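Local coordinates for putative hexulose 6 phosphate synthase (Salmonella typhimurium, PDB 3F4W), which is of unassigned function but is a TIM-barrel protein of the orotidine 5'-phosphate decarboxylase/HUMPS family, found as a two-chain assembly, at residues A15-F18 and M19-V23; I37-G40 and V41-K45; V81-L84 and G85-V89. All coordinates share one frame; numbering follows the deposited sequence.

Contact 1: residues A15-F18 and M19-V23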
loop_
_atom_site.group_PDB
_atom_site.type_symbol
_atom_site.label_atom_id
_atom_site.label_comp_id
_atom_site.label_asym_id
_atom_site.label_seq_id
_atom_site.Cartn_x
_atom_site.Cartn_y
_atom_site.Cartn_z
ATOM N N ALA A 15 -10.001 -3.470 -18.450
ATOM C CA ALA A 15 -9.795 -4.789 -17.859
ATOM C C ALA A 15 -10.925 -5.750 -18.208
ATOM O O ALA A 15 -10.693 -6.934 -18.450
ATOM C CB ALA A 15 -9.648 -4.675 -16.347
ATOM N N MET A 16 -12.151 -5.239 -18.219
ATOM C CA MET A 16 -13.311 -6.063 -18.543
ATOM C C MET A 16 -13.220 -6.596 -19.968
ATOM O O MET A 16 -13.577 -7.745 -20.238
ATOM C CB MET A 16 -14.603 -5.266 -18.352
ATOM C CG MET A 16 -14.822 -4.802 -16.925
ATOM S SD MET A 16 -15.081 -6.168 -15.780
ATOM C CE MET A 16 -16.855 -6.373 -15.881
ATOM N N VAL A 17 -12.736 -5.756 -20.876
ATOM C CA VAL A 17 -12.542 -6.160 -22.259
ATOM C C VAL A 17 -11.363 -7.119 -22.397
ATOM O O VAL A 17 -11.450 -8.126 -23.102
ATOM C CB VAL A 17 -12.302 -4.945 -23.165
ATOM C CG1 VAL A 17 -11.715 -5.385 -24.495
ATOM C CG2 VAL A 17 -13.596 -4.171 -23.361
ATOM N N PHE A 18 -10.263 -6.806 -21.716
ATOM C CA PHE A 18 -9.043 -7.602 -21.824
ATOM C C PHE A 18 -9.206 -9.018 -21.279
ATOM O O PHE A 18 -8.689 -9.971 -21.859
ATOM C CB PHE A 18 -7.873 -6.904 -21.121
ATOM C CG PHE A 18 -6.563 -7.639 -21.252
ATOM C CD1 PHE A 18 -5.768 -7.470 -22.375
ATOM C CD2 PHE A 18 -6.130 -8.496 -20.255
ATOM C CE1 PHE A 18 -4.563 -8.144 -22.500
ATOM C CE2 PHE A 18 -4.929 -9.176 -20.371
ATOM C CZ PHE A 18 -4.144 -9.003 -21.495
ATOM N N MET A 19 -9.916 -9.155 -20.164
ATOM C CA MET A 19 -10.081 -10.460 -19.530
ATOM C C MET A 19 -10.754 -11.484 -20.444
ATOM O O MET A 19 -10.450 -12.674 -20.378
ATOM C CB MET A 19 -10.841 -10.341 -18.206
ATOM C CG MET A 19 -9.983 -9.869 -17.035
ATOM S SD MET A 19 -8.417 -10.757 -16.864
ATOM C CE MET A 19 -8.958 -12.465 -16.800
ATOM N N ASP A 20 -11.664 -11.022 -21.294
ATOM C CA ASP A 20 -12.350 -11.921 -22.220
ATOM C C ASP A 20 -11.371 -12.624 -23.157
ATOM O O ASP A 20 -11.675 -13.680 -23.710
ATOM C CB ASP A 20 -13.407 -11.165 -23.027
ATOM C CG ASP A 20 -14.652 -10.871 -22.218
ATOM O OD1 ASP A 20 -15.385 -9.919 -22.569
ATOM O OD2 ASP A 20 -14.894 -11.591 -21.227
ATOM N N LYS A 21 -10.190 -12.039 -23.323
ATOM C CA LYS A 21 -9.188 -12.590 -24.224
ATOM C C LYS A 21 -8.411 -13.755 -23.614
ATOM O O LYS A 21 -7.886 -14.596 -24.338
ATOM C CB LYS A 21 -8.194 -11.506 -24.648
ATOM C CG LYS A 21 -8.760 -10.398 -25.515
ATOM C CD LYS A 21 -7.621 -9.499 -25.983
ATOM C CE LYS A 21 -8.041 -8.575 -27.110
ATOM N NZ LYS A 21 -8.794 -7.403 -26.606
ATOM N N VAL A 22 -8.326 -13.798 -22.286
ATOM C CA VAL A 22 -7.393 -14.705 -21.622
ATOM C C VAL A 22 -7.991 -15.524 -20.476
ATOM O O VAL A 22 -7.368 -16.475 -20.001
ATOM C CB VAL A 22 -6.180 -13.930 -21.070
ATOM C CG1 VAL A 22 -5.381 -13.315 -22.205
ATOM C CG2 VAL A 22 -6.638 -12.852 -20.095
ATOM N N VAL A 23 -9.194 -15.167 -20.042
ATOM C CA VAL A 23 -9.733 -15.704 -18.794
ATOM C C VAL A 23 -9.746 -17.234 -18.696
ATOM O O VAL A 23 -9.591 -17.784 -17.605
ATOM C CB VAL A 23 -11.138 -15.148 -18.484
ATOM C CG1 VAL A 23 -12.161 -15.693 -19.472
ATOM C CG2 VAL A 23 -11.530 -15.491 -17.050
#

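Contact 2: residues I37-G40 and V41-K45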
loop_
_atom_site.group_PDB
_atom_site.type_symbol
_atom_site.label_atom_id
_atom_site.label_comp_id
_atom_site.label_asym_id
_atom_site.label_seq_id
_atom_site.Cartn_x
_atom_site.Cartn_y
_atom_site.Cartn_z
ATOM N N ILE A 37 -6.286 1.423 -6.560
ATOM C CA ILE A 37 -6.232 2.833 -6.191
ATOM C C ILE A 37 -7.021 3.684 -7.181
ATOM O O ILE A 37 -7.673 4.662 -6.805
ATOM C CB ILE A 37 -4.778 3.332 -6.131
ATOM C CG1 ILE A 37 -4.012 2.589 -5.032
ATOM C CG2 ILE A 37 -4.736 4.832 -5.913
ATOM C CD1 ILE A 37 -4.624 2.724 -3.656
ATOM N N ARG A 38 -6.965 3.296 -8.449
ATOM C CA ARG A 38 -7.674 4.000 -9.508
ATOM C C ARG A 38 -9.182 3.904 -9.325
ATOM O O ARG A 38 -9.883 4.916 -9.265
ATOM C CB ARG A 38 -7.288 3.400 -10.858
ATOM C CG ARG A 38 -7.798 4.148 -12.065
ATOM C CD ARG A 38 -7.148 3.578 -13.315
ATOM N NE ARG A 38 -6.730 4.636 -14.226
ATOM C CZ ARG A 38 -5.643 4.576 -14.985
ATOM N NH1 ARG A 38 -4.855 3.509 -14.934
ATOM N NH2 ARG A 38 -5.340 5.588 -15.786
ATOM N N GLU A 39 -9.669 2.673 -9.220
ATOM C CA GLU A 39 -11.092 2.387 -9.338
ATOM C C GLU A 39 -11.777 2.177 -7.992
ATOM O O GLU A 39 -12.989 2.359 -7.865
ATOM C CB GLU A 39 -11.286 1.147 -10.223
ATOM C CG GLU A 39 -12.725 0.683 -10.364
ATOM C CD GLU A 39 -13.604 1.702 -11.060
ATOM O OE1 GLU A 39 -13.073 2.519 -11.844
ATOM O OE2 GLU A 39 -14.830 1.677 -10.826
ATOM N N GLY A 40 -11.001 1.790 -6.989
ATOM C CA GLY A 40 -11.565 1.416 -5.710
ATOM C C GLY A 40 -12.147 0.015 -5.725
ATOM O O GLY A 40 -11.989 -0.738 -6.692
ATOM N N VAL A 41 -12.832 -0.328 -4.642
ATOM C CA VAL A 41 -13.373 -1.668 -4.448
ATOM C C VAL A 41 -14.349 -2.095 -5.552
ATOM O O VAL A 41 -14.599 -3.285 -5.753
ATOM C CB VAL A 41 -14.036 -1.779 -3.056
ATOM C CG1 VAL A 41 -15.296 -2.613 -3.120
ATOM C CG2 VAL A 41 -13.045 -2.335 -2.044
ATOM N N ASN A 42 -14.894 -1.127 -6.278
ATOM C CA ASN A 42 -15.790 -1.452 -7.379
ATOM C C ASN A 42 -15.134 -2.356 -8.422
ATOM O O ASN A 42 -15.813 -3.121 -9.104
ATOM C CB ASN A 42 -16.320 -0.188 -8.044
ATOM C CG ASN A 42 -17.281 -0.497 -9.167
ATOM O OD1 ASN A 42 -17.061 -0.109 -10.313
ATOM N ND2 ASN A 42 -18.340 -1.229 -8.849
ATOM N N ALA A 43 -13.813 -2.259 -8.547
ATOM C CA ALA A 43 -13.078 -3.102 -9.484
ATOM C C ALA A 43 -13.236 -4.578 -9.126
ATOM O O ALA A 43 -13.482 -5.413 -9.995
ATOM C CB ALA A 43 -11.612 -2.714 -9.510
ATOM N N ILE A 44 -13.089 -4.889 -7.843
ATOM C CA ILE A 44 -13.267 -6.248 -7.345
ATOM C C ILE A 44 -14.694 -6.733 -7.569
ATOM O O ILE A 44 -14.916 -7.848 -8.036
ATOM C CB ILE A 44 -12.954 -6.339 -5.842
ATOM C CG1 ILE A 44 -11.513 -5.901 -5.569
ATOM C CG2 ILE A 44 -13.182 -7.754 -5.330
ATOM C CD1 ILE A 44 -10.482 -6.869 -6.094
ATOM N N LYS A 45 -15.661 -5.887 -7.229
ATOM C CA LYS A 45 -17.068 -6.238 -7.367
ATOM C C LYS A 45 -17.418 -6.570 -8.814
ATOM O O LYS A 45 -18.050 -7.589 -9.093
ATOM C CB LYS A 45 -17.950 -5.092 -6.868
ATOM C CG LYS A 45 -17.767 -4.763 -5.393
ATOM C CD LYS A 45 -18.584 -3.543 -4.988
ATOM C CE LYS A 45 -18.677 -3.414 -3.475
ATOM N NZ LYS A 45 -19.381 -2.166 -3.058
HETATM O O HOH W 1 -14.949 1.689 -5.759
#

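Contact 3: residues V81-L84 and G85-V89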
loop_
_atom_site.group_PDB
_atom_site.type_symbol
_atom_site.label_atom_id
_atom_site.label_comp_id
_atom_site.label_asym_id
_atom_site.label_seq_id
_atom_site.Cartn_x
_atom_site.Cartn_y
_atom_site.Cartn_z
ATOM N N VAL A 81 -6.296 -11.365 -0.365
ATOM C CA VAL A 81 -5.765 -10.011 -0.237
ATOM C C VAL A 81 -4.282 -10.114 0.076
ATOM O O VAL A 81 -3.847 -11.073 0.708
ATOM C CB VAL A 81 -6.467 -9.199 0.873
ATOM C CG1 VAL A 81 -7.956 -9.060 0.571
ATOM C CG2 VAL A 81 -6.243 -9.837 2.233
ATOM N N THR A 82 -3.502 -9.136 -0.377
ATOM C CA THR A 82 -2.078 -9.120 -0.071
ATOM C C THR A 82 -1.768 -8.160 1.069
ATOM O O THR A 82 -2.342 -7.075 1.159
ATOM C CB THR A 82 -1.199 -8.743 -1.289
ATOM O OG1 THR A 82 -1.614 -7.474 -1.810
ATOM C CG2 THR A 82 -1.294 -9.801 -2.377
ATOM N N VAL A 83 -0.868 -8.593 1.942
ATOM C CA VAL A 83 -0.318 -7.766 3.003
ATOM C C VAL A 83 1.201 -7.814 2.851
ATOM O O VAL A 83 1.749 -8.822 2.410
ATOM C CB VAL A 83 -0.728 -8.289 4.397
ATOM C CG1 VAL A 83 -0.141 -9.676 4.641
ATOM C CG2 VAL A 83 -0.279 -7.334 5.483
ATOM N N LEU A 84 1.878 -6.726 3.193
ATOM C CA LEU A 84 3.328 -6.649 3.039
ATOM C C LEU A 84 4.060 -7.406 4.139
ATOM O O LEU A 84 3.787 -7.212 5.321
ATOM C CB LEU A 84 3.783 -5.189 3.037
ATOM C CG LEU A 84 3.994 -4.441 1.717
ATOM C CD1 LEU A 84 3.456 -5.196 0.519
ATOM C CD2 LEU A 84 3.394 -3.039 1.816
ATOM N N GLY A 85 5.003 -8.256 3.744
ATOM C CA GLY A 85 5.823 -8.978 4.699
ATOM C C GLY A 85 6.662 -8.049 5.560
ATOM O O GLY A 85 7.072 -8.415 6.662
ATOM N N VAL A 86 6.915 -6.840 5.064
ATOM C CA VAL A 86 7.736 -5.885 5.801
ATOM C C VAL A 86 6.956 -5.161 6.895
ATOM O O VAL A 86 7.540 -4.433 7.692
ATOM C CB VAL A 86 8.405 -4.839 4.873
ATOM C CG1 VAL A 86 9.469 -5.500 4.010
ATOM C CG2 VAL A 86 7.372 -4.137 4.016
ATOM N N THR A 87 5.641 -5.362 6.936
ATOM C CA THR A 87 4.824 -4.706 7.952
ATOM C C THR A 87 4.879 -5.445 9.287
ATOM O O THR A 87 5.442 -6.534 9.387
ATOM C CB THR A 87 3.354 -4.544 7.515
ATOM O OG1 THR A 87 2.723 -3.555 8.340
ATOM C CG2 THR A 87 2.596 -5.860 7.639
ATOM N N ASP A 88 4.284 -4.845 10.311
ATOM C CA ASP A 88 4.306 -5.416 11.653
ATOM C C ASP A 88 3.505 -6.713 11.700
ATOM O O ASP A 88 2.500 -6.860 10.999
ATOM C CB ASP A 88 3.748 -4.400 12.657
ATOM C CG ASP A 88 4.100 -4.737 14.095
ATOM O OD1 ASP A 88 4.898 -3.986 14.703
ATOM O OD2 ASP A 88 3.585 -5.749 14.616
ATOM N N VAL A 89 3.950 -7.659 12.522
ATOM C CA VAL A 89 3.233 -8.923 12.668
ATOM C C VAL A 89 1.791 -8.724 13.137
ATOM O O VAL A 89 0.911 -9.511 12.788
ATOM C CB VAL A 89 3.962 -9.902 13.613
ATOM C CG1 VAL A 89 5.236 -10.373 12.975
ATOM C CG2 VAL A 89 4.256 -9.242 14.950
#

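Contact 1: residues A15-F18 and M19-V23
A15 O accepts the amide of M19 at 2.9 Å, a regular i to i+4 helical bond, whereas one turn later F18 O takes K21 N, also at 2.9 Å, in an i to i+3 bond. Between them D20 N reaches V17 O only weakly, and near the end of the helix the bonding becomes irregular: M19 O accepts both V22 N, at i+3, and V23 N, at i+4. The F18 ring is swung beside its own carbonyl carbon, with CG anti to the backbone N (chi1 -177°), and this carries it along the helix toward V22. There F18 CE2 meets V22 CG2 at 4.1 Å, the ring slanting across the valine branch. These are about the last two turns of helix 12-22, the helix of the beta-alpha-beta unit that links barrel strands 2-7 and 28-31. Its inner face packs on the first strand through A15, M19 and V22, while F18 and V22 also meet P196 of helix 196-209. The first torsion of M19 (chi1 -80°) sets its CG beside the backbone N, 3.3 Å from A15 O; bends at chi2 and chi3 then curl the thioether end, and the M19 side chain packs on L5 and L7. On the outer side V17 and K21 run alongside each other, V17 CG1 lying 4.1 Å from K21 NZ at the bent end of the lysine. D20 CB rests 3.6 Å from V17 O, but its carboxylate is held from elsewhere: OD1 by a salt bridge to K50 and OD2 by a hydrogen bond to Y51.

Contact 2: residues I37-G40 and V41-K45
E39 and G40 meet N42 and A43 in a local helix-to-helix turn, where helix 33-39 ends and helix 42-50 sets off in a new direction on the outside of the barrel. G40 makes the break: it is the first residue to leave helical angles, with a positive phi of 79°. A CB here would collide with E39 O, a backbone shape open in practice to glycine. G40 O then turns to the new helix and accepts A43 N at 3.0 Å, a fairly straight bond (N-H...O 163°). A water bridges the same corner: it donates to E39 O at 3.0 Å and accepts N42 N at 2.9 Å, giving the last carbonyl of one helix and an early amide of the next a common partner. The E39 side chain also crosses the turn. With CG anti to the backbone N (chi1 176°) and a bend at chi2, the methylene E39 CG packs 3.7 Å from A43 CB while the carboxylate swings over toward N42, where E39 OE2 lies 3.7 Å from N42 CB. The methyl of A43 thus touches both sides of the junction, the side chain that ends the first helix and the carbonyl of the glycine, with A43 CB 3.5 Å from G40 O. Around this corner, E39 and N42 lean on L12 of helix 12-22, A43 and I44 lie against V31 of strand 28-31, and V41 fits against L72 and L73 of helix 66-75; R38 and V41 make backbone hydrogen bonds to the second subunit, and F68 of that subunit packs on R38.

Contact 3: residues V81-L84 and G85-V89
L84 and T87 bracket a type I beta turn at the C-terminal end of barrel strand 80-84, where the chain heads for helix 89-102. The turn is closed by T87 N, which donates to L84 O at 3.1 Å with an N-H...O angle of 161°. T87 CG2 packs 3.9 Å from V83 CG2, the threonine side chain lying roughly perpendicular to that of the valine. The threonine torsion explains this: OG1 is anti to the backbone N (chi1 -162°), which turns the methyl back toward the strand and sends the hydroxyl away to a hydrogen bond with M63 O. L84 and V86, two residues apart, extend alongside each other in the same direction, and V86 CG2 touches L84 CB at 3.9 Å and L84 CG at 4.1 Å. Both residues also meet their own counterparts, L84 and V86 of the second subunit, so this pair belongs to the dimer interface. Just beyond, D88 occupies the N-cap of the next helix: its OD2 takes the amide of L90, while OD1 is engaged by R144 and Q139 of the second subunit. The chemistry thus divides: hydrogen bonds fix the backbone course of the turn and the start of the helix, apolar groups pack beside the turn and at the subunit interface, and the D88 charge is probably offset by R144 of the second subunit.

The three contacts come in series along the chain, contact 1 first and contact 3 last, within the first half of one eight-stranded parallel barrel. Contact 1 lies on helix 12-22, which follows the first strand; contact 2 joins helices 33-39 and 42-50, between the second and third strands; contact 3 leads out of the fourth strand. Centres of contacts 1 and 2 are about 16 Å apart, with L12 of helix 12-22 bordering contact 2. Centre to centre, contact 3 lies about 20 Å from contact 2 and about 29 Å from contact 1, across the chain's centre from contact 1. Contacts 2 and 3 both touch the second subunit, whereas contact 1 does not, so dimer contacts involve only part of this arc.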